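Side-chain contacts in UDP-N-acetylmuramate--L-alanine ligase (Thermotoga maritima, PDB 1J6U), which joins L-alanine to UDP-N-acetylmuramate at the expense of ATP, a step of peptidoglycan biosynthesis in the cytoplasm: residues Gln342-Val347 against Glu351-Ile356; Val28-Phe33 against Thr47-Tyr52; Leu283-Leu288 against Glu301-Phe306. All blocks are in the same frame, centred on the assembly; numbering follows the deposited sequence.

The three contacts are spread along the chain: interaction 2 lies in the N-terminal family region, interaction 3 has its first helix in the middle one, and interaction 1 lies in the C-terminal one. No two touch, and no helix or strand is shared; the centres of interactions 1 and 2, on opposite sides of the chain's centre, are about 33 Å apart. All are largely buried, yet their chemistry differs. Interaction 3 pairs two helices through aliphatic branches alone. Interaction 2 also joins two helices, but one leucine meets an arginine and a tyrosine. Interaction 1 sets a helix against a strand and adds a lysine and a bridging water.

Interaction 1. Residues Gln342-Val347 against Glu351-Ile356; sequences QTAKEV and EKIVVI
Lys345 reaches along the flank of Ile353, its ammonium NZ coming to 3.2 Å from Ile353 CG1 and its CE to 3.7 Å from the same carbon. The two side chains run past each other in opposite directions, so the end of the lysine chain and the CG1 branch meet alongside. A bend at chi2 (-59°) turns the lysine chain from the helix toward the strand. Beside this pair, Ala344 CB faces Ile353 CG2 at 4.4 Å; a small methyl suits the inner face of a helix laid on a sheet. Farther out, a water accepts from Lys345 NZ at 2.9 Å and donates to Glu351 O at 2.7 Å, tying the lysine to the backbone just before the strand. Asp380 makes a long, weak ion pair with the ammonium and accepts from Ile353 N, while Glu351 pairs with Arg252. An alanine in place of Lys345 would probably cost the water its ammonium partner and uncover the CG1 flank of Ile353. The contact joins helix 334-347 to the strand that follows, as in an alpha/beta domain, by an amphipathic residue: CE and NZ lie against CG1, while the charge is met by the water and only weakly by Asp380.

Interaction 2. Residues Val28-Phe33 against Thr47-Tyr52; sequences VALHEF and TERTAY
Leu30 carries its CG beside its own backbone N (chi1 -76°), which sends both methyls from helix 23-34 toward helix 48-55, where Arg49 and Tyr52 receive one each. Arg49 is folded at chi2 and chi3, and chi2 near -11° is almost eclipsed; the guanidinium therefore turns back instead of extending. Leu30 CD1 meets Arg49 NH2 at 3.9 Å, lying at the edge of the guanidinium and close to its plane. The other methyl, CD2, comes to the edge of the Tyr52 ring, 4.1 Å from CE2, and the leucine crosses both partners at about a right angle. Leucine suits the place because its fork can serve two neighbours at once.

The far side of the guanidinium is gripped by Glu48: Arg49 NH1 donates to Glu48 OE2 at 2.6 Å in a salt bridge. OE2 accepts through its syn lone pair, though the bond is bent (142°) and tilted from the guanidinium plane. Asn158 adds a weak bond to NH2, and Tyr52 OH is hydrogen-bonded to His156. At the helix start Thr47 and Thr50 form a capping box, each backbone N donating to the other's OG1. Both helices belong to the N-terminal domain, whose parallel sheet and glycine-rich turn suggest a Rossmann-type fold. Thus the leucine supplies apolar contact, while the arginine's charge is probably balanced by its neighbouring glutamate, which is consistent with a buried guanidinium lying against a methyl.

Interaction 3. Residues Leu283-Leu288 against Glu301-Phe306; sequences LAVIAL and EALEEF
Leu303 points its two methyls from helix 296-305 at two residues of helix 276-291, and the whole contact turns on it. Its CD1 meets Ile286 CG1 at 3.9 Å, and its CD2 meets Val285 CG1 at 4.1 Å. Leu303 CG lies anti to its carbonyl carbon (chi1 -75°), which carries the side chain into the space between the helices; the nearest CA atoms of the two segments, Val285 CA and Leu303 CA, are 8.9 Å apart. Toward Val285 the leucine slides past in the opposite direction; against Ile286 it lies obliquely. Beta-branched valine and isoleucine offer broad, stiff surfaces, whereas leucine provides the longer reach.

The other side of helix 296-305 is quite different. Glu301 and Glu305 are exposed and Glu304 partly so, their carboxylates directed away from the apolar seam, as expected of an amphipathic helix. On the packed side the core extends outward: Leu269 touches both Ile286 and Leu303, and Met131 of helix 125-138 lies against Val285. That last helix begins within the predicted ATP-binding loop, and the side chain of Val285 is about 7 Å from that of Thr127. The arrangement is a helix-helix pair, two consecutive helices packed by aliphatic residues, the first of them in the Mur ligase middle domain.

Interaction 1. Residues Gln342-Val347 against Glu351-Ile356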
# COMPACT_ATOMS: atom_id res chain seq x y z
N GLN A 342 -17.52 -2.17 -6.20
CA GLN A 342 -18.47 -1.15 -5.81
C GLN A 342 -17.89 0.21 -6.18
O GLN A 342 -18.62 1.08 -6.70
CB GLN A 342 -18.78 -1.23 -4.34
CG GLN A 342 -19.58 -2.46 -4.01
CD GLN A 342 -19.71 -2.68 -2.51
OE1 GLN A 342 -19.14 -1.94 -1.69
NE2 GLN A 342 -20.46 -3.72 -2.13
N THR A 343 -16.59 0.42 -5.98
CA THR A 343 -16.14 1.72 -6.39
C THR A 343 -16.03 1.85 -7.90
O THR A 343 -16.20 2.96 -8.44
CB THR A 343 -14.85 2.23 -5.61
OG1 THR A 343 -13.75 2.48 -6.49
CG2 THR A 343 -14.49 1.29 -4.55
N ALA A 344 -15.81 0.73 -8.61
CA ALA A 344 -15.71 0.80 -10.08
C ALA A 344 -17.07 1.29 -10.59
O ALA A 344 -17.16 2.16 -11.45
CB ALA A 344 -15.38 -0.57 -10.68
N LYS A 345 -18.13 0.73 -10.04
CA LYS A 345 -19.48 1.14 -10.43
C LYS A 345 -19.81 2.59 -10.04
O LYS A 345 -20.55 3.25 -10.72
CB LYS A 345 -20.49 0.18 -9.82
CG LYS A 345 -20.43 -1.22 -10.46
CD LYS A 345 -20.70 -1.18 -11.98
CE LYS A 345 -20.73 -2.61 -12.56
NZ LYS A 345 -20.70 -2.70 -14.06
N GLU A 346 -19.27 3.09 -8.93
CA GLU A 346 -19.52 4.47 -8.56
C GLU A 346 -18.84 5.41 -9.53
O GLU A 346 -19.41 6.44 -9.91
CB GLU A 346 -18.97 4.77 -7.17
CG GLU A 346 -19.95 4.53 -6.08
CD GLU A 346 -19.29 4.55 -4.70
OE1 GLU A 346 -20.06 4.41 -3.73
OE2 GLU A 346 -18.04 4.69 -4.60
N VAL A 347 -17.60 5.07 -9.91
CA VAL A 347 -16.86 5.92 -10.82
C VAL A 347 -17.31 5.78 -12.26
O VAL A 347 -17.42 6.79 -12.99
CB VAL A 347 -15.41 5.61 -10.80
CG1 VAL A 347 -14.69 6.47 -11.86
CG2 VAL A 347 -14.86 5.89 -9.40
N GLU A 351 -20.05 2.25 -18.05
CA GLU A 351 -19.09 1.43 -18.78
C GLU A 351 -19.15 -0.08 -18.44
O GLU A 351 -19.73 -0.50 -17.43
CB GLU A 351 -17.66 1.95 -18.51
CG GLU A 351 -17.31 3.33 -19.15
CD GLU A 351 -18.01 4.55 -18.49
OE1 GLU A 351 -18.65 4.42 -17.42
OE2 GLU A 351 -17.93 5.65 -19.07
N LYS A 352 -18.56 -0.88 -19.32
CA LYS A 352 -18.48 -2.32 -19.13
C LYS A 352 -17.29 -2.54 -18.19
O LYS A 352 -16.20 -1.98 -18.41
CB LYS A 352 -18.20 -3.00 -20.48
CG LYS A 352 -18.07 -4.51 -20.42
CD LYS A 352 -18.60 -5.13 -21.70
CE LYS A 352 -17.77 -6.32 -22.21
NZ LYS A 352 -16.55 -5.85 -22.92
N ILE A 353 -17.50 -3.32 -17.14
CA ILE A 353 -16.45 -3.61 -16.18
C ILE A 353 -15.94 -5.02 -16.39
O ILE A 353 -16.71 -6.00 -16.27
CB ILE A 353 -16.94 -3.50 -14.73
CG1 ILE A 353 -17.57 -2.14 -14.51
CG2 ILE A 353 -15.75 -3.66 -13.78
CD1 ILE A 353 -16.66 -1.00 -14.87
N VAL A 354 -14.65 -5.12 -16.72
CA VAL A 354 -14.00 -6.41 -16.96
C VAL A 354 -12.89 -6.65 -15.95
O VAL A 354 -11.92 -5.89 -15.87
CB VAL A 354 -13.37 -6.46 -18.35
CG1 VAL A 354 -12.63 -7.76 -18.49
CG2 VAL A 354 -14.44 -6.32 -19.41
N VAL A 355 -13.05 -7.71 -15.16
CA VAL A 355 -12.06 -8.05 -14.16
C VAL A 355 -11.21 -9.23 -14.61
O VAL A 355 -11.73 -10.26 -15.02
CB VAL A 355 -12.71 -8.42 -12.84
CG1 VAL A 355 -11.65 -8.70 -11.79
CG2 VAL A 355 -13.61 -7.32 -12.41
N ILE A 356 -9.90 -9.02 -14.58
CA ILE A 356 -8.91 -10.03 -14.88
C ILE A 356 -8.29 -10.22 -13.49
O ILE A 356 -7.52 -9.37 -13.00
CB ILE A 356 -7.87 -9.51 -15.87
CG1 ILE A 356 -8.55 -9.15 -17.19
CG2 ILE A 356 -6.80 -10.57 -16.08
CD1 ILE A 356 -8.85 -7.67 -17.34
O HOH W 1 -20.76 0.06 -14.98

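Interaction 2. Residues Val28-Phe33 against Thr47-Tyr52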
# COMPACT_ATOMS: atom_id res chain seq x y z
N VAL A 28 14.32 1.67 2.64
CA VAL A 28 15.41 1.77 3.59
C VAL A 28 16.73 1.84 2.80
O VAL A 28 17.61 2.62 3.15
CB VAL A 28 15.42 0.57 4.56
CG1 VAL A 28 16.58 0.67 5.51
CG2 VAL A 28 14.12 0.53 5.32
N ALA A 29 16.85 1.06 1.72
CA ALA A 29 18.07 1.12 0.94
C ALA A 29 18.24 2.52 0.33
O ALA A 29 19.34 3.09 0.39
CB ALA A 29 18.08 0.07 -0.16
N LEU A 30 17.16 3.06 -0.25
CA LEU A 30 17.21 4.39 -0.88
C LEU A 30 17.60 5.47 0.16
O LEU A 30 18.42 6.33 -0.11
CB LEU A 30 15.86 4.70 -1.53
CG LEU A 30 15.56 3.98 -2.86
CD1 LEU A 30 14.05 3.84 -3.05
CD2 LEU A 30 16.16 4.74 -4.04
N HIS A 31 17.02 5.40 1.34
CA HIS A 31 17.37 6.32 2.41
C HIS A 31 18.90 6.28 2.66
O HIS A 31 19.57 7.32 2.68
CB HIS A 31 16.60 5.93 3.68
CG HIS A 31 16.90 6.80 4.85
ND1 HIS A 31 16.65 8.16 4.85
CD2 HIS A 31 17.41 6.51 6.07
CE1 HIS A 31 17.01 8.66 6.02
NE2 HIS A 31 17.47 7.69 6.77
N GLU A 32 19.45 5.08 2.86
CA GLU A 32 20.88 4.91 3.11
C GLU A 32 21.68 5.39 1.91
O GLU A 32 22.75 6.00 2.04
CB GLU A 32 21.19 3.44 3.41
CG GLU A 32 20.65 2.97 4.76
CD GLU A 32 21.24 3.77 5.92
OE1 GLU A 32 22.28 4.42 5.71
OE2 GLU A 32 20.68 3.74 7.05
N PHE A 33 21.16 5.11 0.73
CA PHE A 33 21.77 5.56 -0.51
C PHE A 33 21.79 7.10 -0.53
O PHE A 33 22.77 7.71 -0.93
CB PHE A 33 20.94 5.09 -1.67
CG PHE A 33 21.43 5.60 -2.97
CD1 PHE A 33 22.63 5.15 -3.49
CD2 PHE A 33 20.67 6.49 -3.70
CE1 PHE A 33 23.06 5.58 -4.73
CE2 PHE A 33 21.10 6.93 -4.95
CZ PHE A 33 22.30 6.46 -5.47
N THR A 47 12.14 -6.93 -9.75
CA THR A 47 10.90 -6.17 -9.38
C THR A 47 10.98 -4.75 -9.95
O THR A 47 12.05 -4.37 -10.49
CB THR A 47 10.72 -6.01 -7.85
OG1 THR A 47 11.80 -5.23 -7.33
CG2 THR A 47 10.67 -7.35 -7.15
N GLU A 48 9.90 -3.95 -9.85
CA GLU A 48 10.07 -2.59 -10.40
C GLU A 48 11.05 -1.84 -9.54
O GLU A 48 11.79 -0.99 -10.04
CB GLU A 48 8.74 -1.81 -10.61
CG GLU A 48 8.08 -1.07 -9.46
CD GLU A 48 8.77 0.23 -9.03
OE1 GLU A 48 9.31 1.03 -9.85
OE2 GLU A 48 8.75 0.45 -7.81
N ARG A 49 11.11 -2.19 -8.24
CA ARG A 49 12.11 -1.56 -7.37
C ARG A 49 13.54 -1.95 -7.82
O ARG A 49 14.39 -1.06 -7.95
CB ARG A 49 11.89 -1.95 -5.89
CG ARG A 49 10.74 -1.19 -5.16
CD ARG A 49 10.23 0.00 -5.97
NE ARG A 49 10.77 1.29 -5.58
CZ ARG A 49 10.83 2.39 -6.35
NH1 ARG A 49 10.40 2.42 -7.60
NH2 ARG A 49 11.39 3.48 -5.85
N THR A 50 13.81 -3.23 -8.08
CA THR A 50 15.18 -3.62 -8.50
C THR A 50 15.50 -2.85 -9.76
O THR A 50 16.59 -2.31 -9.92
CB THR A 50 15.37 -5.17 -8.76
OG1 THR A 50 14.45 -5.64 -9.76
CG2 THR A 50 15.12 -5.96 -7.51
N ALA A 51 14.53 -2.75 -10.66
CA ALA A 51 14.78 -2.00 -11.88
C ALA A 51 15.09 -0.54 -11.51
O ALA A 51 16.09 0.06 -11.94
CB ALA A 51 13.57 -2.09 -12.78
N TYR A 52 14.23 0.02 -10.66
CA TYR A 52 14.40 1.41 -10.29
C TYR A 52 15.73 1.66 -9.60
O TYR A 52 16.46 2.60 -9.96
CB TYR A 52 13.25 1.88 -9.37
CG TYR A 52 13.38 3.36 -9.08
CD1 TYR A 52 13.21 4.30 -10.09
CD2 TYR A 52 13.79 3.81 -7.82
CE1 TYR A 52 13.46 5.67 -9.87
CE2 TYR A 52 14.04 5.17 -7.58
CZ TYR A 52 13.88 6.10 -8.61
OH TYR A 52 14.12 7.44 -8.38

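Interaction 3. Residues Leu283-Leu288 against Glu301-Phe306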
# COMPACT_ATOMS: atom_id res chain seq x y z
N LEU A 283 -10.38 11.00 6.17
CA LEU A 283 -10.93 11.38 7.46
C LEU A 283 -9.83 11.21 8.53
O LEU A 283 -9.59 12.12 9.32
CB LEU A 283 -12.11 10.49 7.84
CG LEU A 283 -13.52 11.09 8.00
CD1 LEU A 283 -14.21 10.38 9.14
CD2 LEU A 283 -13.47 12.57 8.29
N ALA A 284 -9.16 10.06 8.58
CA ALA A 284 -8.10 9.88 9.57
C ALA A 284 -7.02 10.94 9.40
O ALA A 284 -6.42 11.40 10.38
CB ALA A 284 -7.49 8.48 9.45
N VAL A 285 -6.76 11.33 8.16
CA VAL A 285 -5.76 12.35 7.93
C VAL A 285 -6.20 13.71 8.49
O VAL A 285 -5.46 14.41 9.17
CB VAL A 285 -5.43 12.46 6.41
CG1 VAL A 285 -4.55 13.73 6.16
CG2 VAL A 285 -4.63 11.19 5.95
N ILE A 286 -7.42 14.08 8.15
CA ILE A 286 -8.02 15.30 8.62
C ILE A 286 -7.98 15.30 10.16
O ILE A 286 -7.62 16.29 10.78
CB ILE A 286 -9.46 15.35 8.14
CG1 ILE A 286 -9.49 15.89 6.72
CG2 ILE A 286 -10.33 16.23 9.05
CD1 ILE A 286 -10.83 15.58 6.05
N ALA A 287 -8.34 14.18 10.76
CA ALA A 287 -8.36 14.08 12.19
C ALA A 287 -7.01 14.34 12.78
O ALA A 287 -6.90 15.03 13.79
CB ALA A 287 -8.89 12.70 12.64
N LEU A 288 -5.97 13.80 12.17
CA LEU A 288 -4.64 14.01 12.71
C LEU A 288 -4.24 15.49 12.66
O LEU A 288 -3.91 16.09 13.67
CB LEU A 288 -3.60 13.19 11.94
CG LEU A 288 -2.15 13.48 12.32
CD1 LEU A 288 -1.92 12.96 13.72
CD2 LEU A 288 -1.20 12.82 11.37
N GLU A 301 -6.88 21.16 0.28
CA GLU A 301 -6.48 21.45 -1.09
C GLU A 301 -5.55 20.29 -1.53
O GLU A 301 -5.67 19.74 -2.64
CB GLU A 301 -5.75 22.79 -1.07
CG GLU A 301 -5.22 23.31 -2.37
CD GLU A 301 -4.50 24.64 -2.16
OE1 GLU A 301 -4.08 24.91 -1.01
OE2 GLU A 301 -4.36 25.41 -3.14
N ALA A 302 -4.67 19.91 -0.63
CA ALA A 302 -3.74 18.84 -0.87
C ALA A 302 -4.52 17.52 -1.00
O ALA A 302 -4.29 16.74 -1.94
CB ALA A 302 -2.77 18.77 0.28
N LEU A 303 -5.45 17.27 -0.09
CA LEU A 303 -6.17 16.04 -0.18
C LEU A 303 -6.93 15.97 -1.47
O LEU A 303 -7.07 14.91 -2.07
CB LEU A 303 -7.11 15.82 1.01
CG LEU A 303 -6.43 15.44 2.33
CD1 LEU A 303 -7.49 15.40 3.40
CD2 LEU A 303 -5.69 14.09 2.23
N GLU A 304 -7.42 17.10 -1.92
CA GLU A 304 -8.19 17.07 -3.15
C GLU A 304 -7.29 16.69 -4.33
O GLU A 304 -7.71 16.01 -5.24
CB GLU A 304 -8.85 18.42 -3.39
CG GLU A 304 -9.61 18.47 -4.68
CD GLU A 304 -10.60 19.60 -4.73
OE1 GLU A 304 -10.28 20.70 -4.22
OE2 GLU A 304 -11.70 19.38 -5.29
N GLU A 305 -6.04 17.10 -4.27
CA GLU A 305 -5.07 16.84 -5.32
C GLU A 305 -4.33 15.49 -5.22
O GLU A 305 -3.66 15.10 -6.14
CB GLU A 305 -4.04 17.99 -5.33
CG GLU A 305 -4.54 19.29 -6.00
CD GLU A 305 -3.62 20.51 -5.73
OE1 GLU A 305 -2.41 20.30 -5.43
OE2 GLU A 305 -4.09 21.67 -5.82
N PHE A 306 -4.47 14.79 -4.11
CA PHE A 306 -3.78 13.54 -3.88
C PHE A 306 -4.03 12.61 -5.03
O PHE A 306 -5.17 12.35 -5.32
CB PHE A 306 -4.30 12.91 -2.60
CG PHE A 306 -3.73 11.58 -2.32
CD1 PHE A 306 -2.35 11.41 -2.16
CD2 PHE A 306 -4.58 10.50 -2.16
CE1 PHE A 306 -1.84 10.18 -1.86
CE2 PHE A 306 -4.08 9.25 -1.85
CZ PHE A 306 -2.70 9.09 -1.70